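Local coordinates for putative sporulation-specific glycosylase YdhD (Bacillus subtilis subsp. subtilis str. 168, PDB 3CZ8), which probably hydrolyses glycosidic bonds as a family 18 glycoside hydrolase linked to sporulation, its catalytic domain being the part in this crystal, at residues F81-V86 against F119-A124. The protein carries 1 engineered substitution. Numbering follows the deposited sequence. Where two conformers were deposited one is given.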
# COMPACT_ATOMS: atom_id res chain seq x y z
N PHE A 81 -5.84 -1.58 -18.80
CA PHE A 81 -5.79 -0.44 -19.71
C PHE A 81 -6.27 -0.86 -21.09
O PHE A 81 -5.80 -1.85 -21.65
CB PHE A 81 -4.37 0.15 -19.78
CG PHE A 81 -3.97 0.88 -18.53
CD1 PHE A 81 -4.31 2.21 -18.35
CD2 PHE A 81 -3.24 0.23 -17.53
CE1 PHE A 81 -3.94 2.90 -17.19
CE2 PHE A 81 -2.87 0.90 -16.37
CZ PHE A 81 -3.23 2.24 -16.19
N SER A 82 -7.23 -0.10 -21.61
CA SER A 82 -7.85 -0.42 -22.88
C SER A 82 -7.20 0.35 -24.02
O SER A 82 -7.36 1.57 -24.14
CB SER A 82 -9.35 -0.14 -22.84
OG SER A 82 -9.93 -0.36 -24.12
N THR A 83 -6.47 -0.40 -24.85
CA THR A 83 -5.81 0.09 -26.06
C THR A 83 -6.83 0.64 -27.07
O THR A 83 -6.53 1.54 -27.86
CB THR A 83 -5.01 -1.08 -26.72
OG1 THR A 83 -4.24 -1.76 -25.72
CG2 THR A 83 -4.09 -0.59 -27.83
N GLU A 84 -8.03 0.07 -27.04
CA GLU A 84 -9.10 0.40 -27.99
C GLU A 84 -9.94 1.62 -27.59
O GLU A 84 -10.28 2.43 -28.46
CB GLU A 84 -10.01 -0.81 -28.24
CG GLU A 84 -9.39 -1.89 -29.14
CD GLU A 84 -8.52 -2.89 -28.39
OE1 GLU A 84 -7.84 -3.69 -29.06
OE2 GLU A 84 -8.52 -2.90 -27.13
N ILE A 85 -10.29 1.73 -26.31
CA ILE A 85 -11.12 2.85 -25.81
C ILE A 85 -10.46 4.22 -26.06
O ILE A 85 -11.13 5.15 -26.53
CB ILE A 85 -11.51 2.66 -24.31
CG1 ILE A 85 -12.62 1.61 -24.19
CG2 ILE A 85 -11.97 3.98 -23.68
CD1 ILE A 85 -13.30 1.55 -22.84
N VAL A 86 -9.16 4.31 -25.77
CA VAL A 86 -8.39 5.53 -26.03
C VAL A 86 -8.25 5.81 -27.54
O VAL A 86 -8.28 6.97 -27.96
CB VAL A 86 -7.02 5.55 -25.26
CG1 VAL A 86 -6.06 4.48 -25.78
CG2 VAL A 86 -6.37 6.93 -25.30
N PHE A 119 -2.83 7.79 -19.63
CA PHE A 119 -3.28 6.94 -20.71
C PHE A 119 -2.16 5.97 -21.04
O PHE A 119 -1.07 6.37 -21.44
CB PHE A 119 -3.69 7.73 -21.97
CG PHE A 119 -4.95 8.56 -21.80
CD1 PHE A 119 -5.75 8.45 -20.66
CD2 PHE A 119 -5.34 9.45 -22.80
CE1 PHE A 119 -6.91 9.21 -20.52
CE2 PHE A 119 -6.50 10.21 -22.67
CZ PHE A 119 -7.29 10.09 -21.53
N GLU A 120 -2.44 4.69 -20.86
CA GLU A 120 -1.47 3.66 -21.16
C GLU A 120 -1.91 2.80 -22.33
O GLU A 120 -3.11 2.76 -22.67
CB GLU A 120 -1.17 2.81 -19.93
CG GLU A 120 -0.40 3.58 -18.87
CD GLU A 120 -0.11 2.75 -17.64
OE1 GLU A 120 0.16 1.53 -17.77
OE2 GLU A 120 -0.15 3.32 -16.54
N GLN A 121 -0.93 2.15 -22.95
CA GLN A 121 -1.11 1.37 -24.18
C GLN A 121 -1.70 2.22 -25.31
O GLN A 121 -2.59 1.77 -26.04
CB GLN A 121 -1.93 0.09 -23.94
CG GLN A 121 -1.28 -0.92 -22.98
CD GLN A 121 -2.27 -1.96 -22.47
OE1 GLN A 121 -3.08 -2.50 -23.23
NE2 GLN A 121 -2.22 -2.24 -21.17
N VAL A 122 -1.22 3.46 -25.42
CA VAL A 122 -1.58 4.32 -26.54
C VAL A 122 -0.89 3.73 -27.76
O VAL A 122 0.33 3.57 -27.76
CB VAL A 122 -1.17 5.81 -26.30
CG1 VAL A 122 -1.23 6.63 -27.60
CG2 VAL A 122 -2.07 6.46 -25.25
N SER A 123 -1.67 3.38 -28.78
CA SER A 123 -1.12 2.80 -30.01
C SER A 123 -0.21 3.79 -30.75
O SER A 123 -0.38 5.01 -30.64
CB SER A 123 -2.23 2.26 -30.92
OG SER A 123 -3.01 3.30 -31.47
N ALA A 124 0.77 3.25 -31.46
CA ALA A 124 1.80 4.04 -32.15
C ALA A 124 1.26 4.89 -33.30
O ALA A 124 1.88 5.89 -33.67
CB ALA A 124 2.88 3.12 -32.66
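The ring of F81 lies flat over the side chain of E120, the predicted proton donor of this family 18 TIM barrel, at the mouth of the barrel where strand 114-118 runs out into its loop. E120 CB sits 3.8 Å from the F81 ring centroid, 19° off the ring normal, a CH-pi contact. With its chain extended beyond CG, E120 carries its carboxylate along the same face toward the rim, the two planes 22° apart and CD 3.4 Å above the ring plane. A serine in place of F81 would probably uncover this side of E120 and leave its carboxylate freer to turn. E120 OE2 is hydrogen-bonded to O3 of a glycerol, probably from the crystallisation liquor, and lies close to OD1 of D118.

The Q121 side chain comes up against CB of F81 and crosses that of T83 at about a right angle. Further along, CG2 of V86 meets CD2 of F119 at 3.7 Å, the two side chains obliquely crossed, with V122 CG2 a little further off. Behind these contacts, N75 of strand 68-77 ties both segments together, its ND2 hydrogen-bonded to the backbone O of S82 and of E120. S82 N-caps helix 83-90: its OG accepts from I85 N at 3.0 Å, the N-H...O angle 163°.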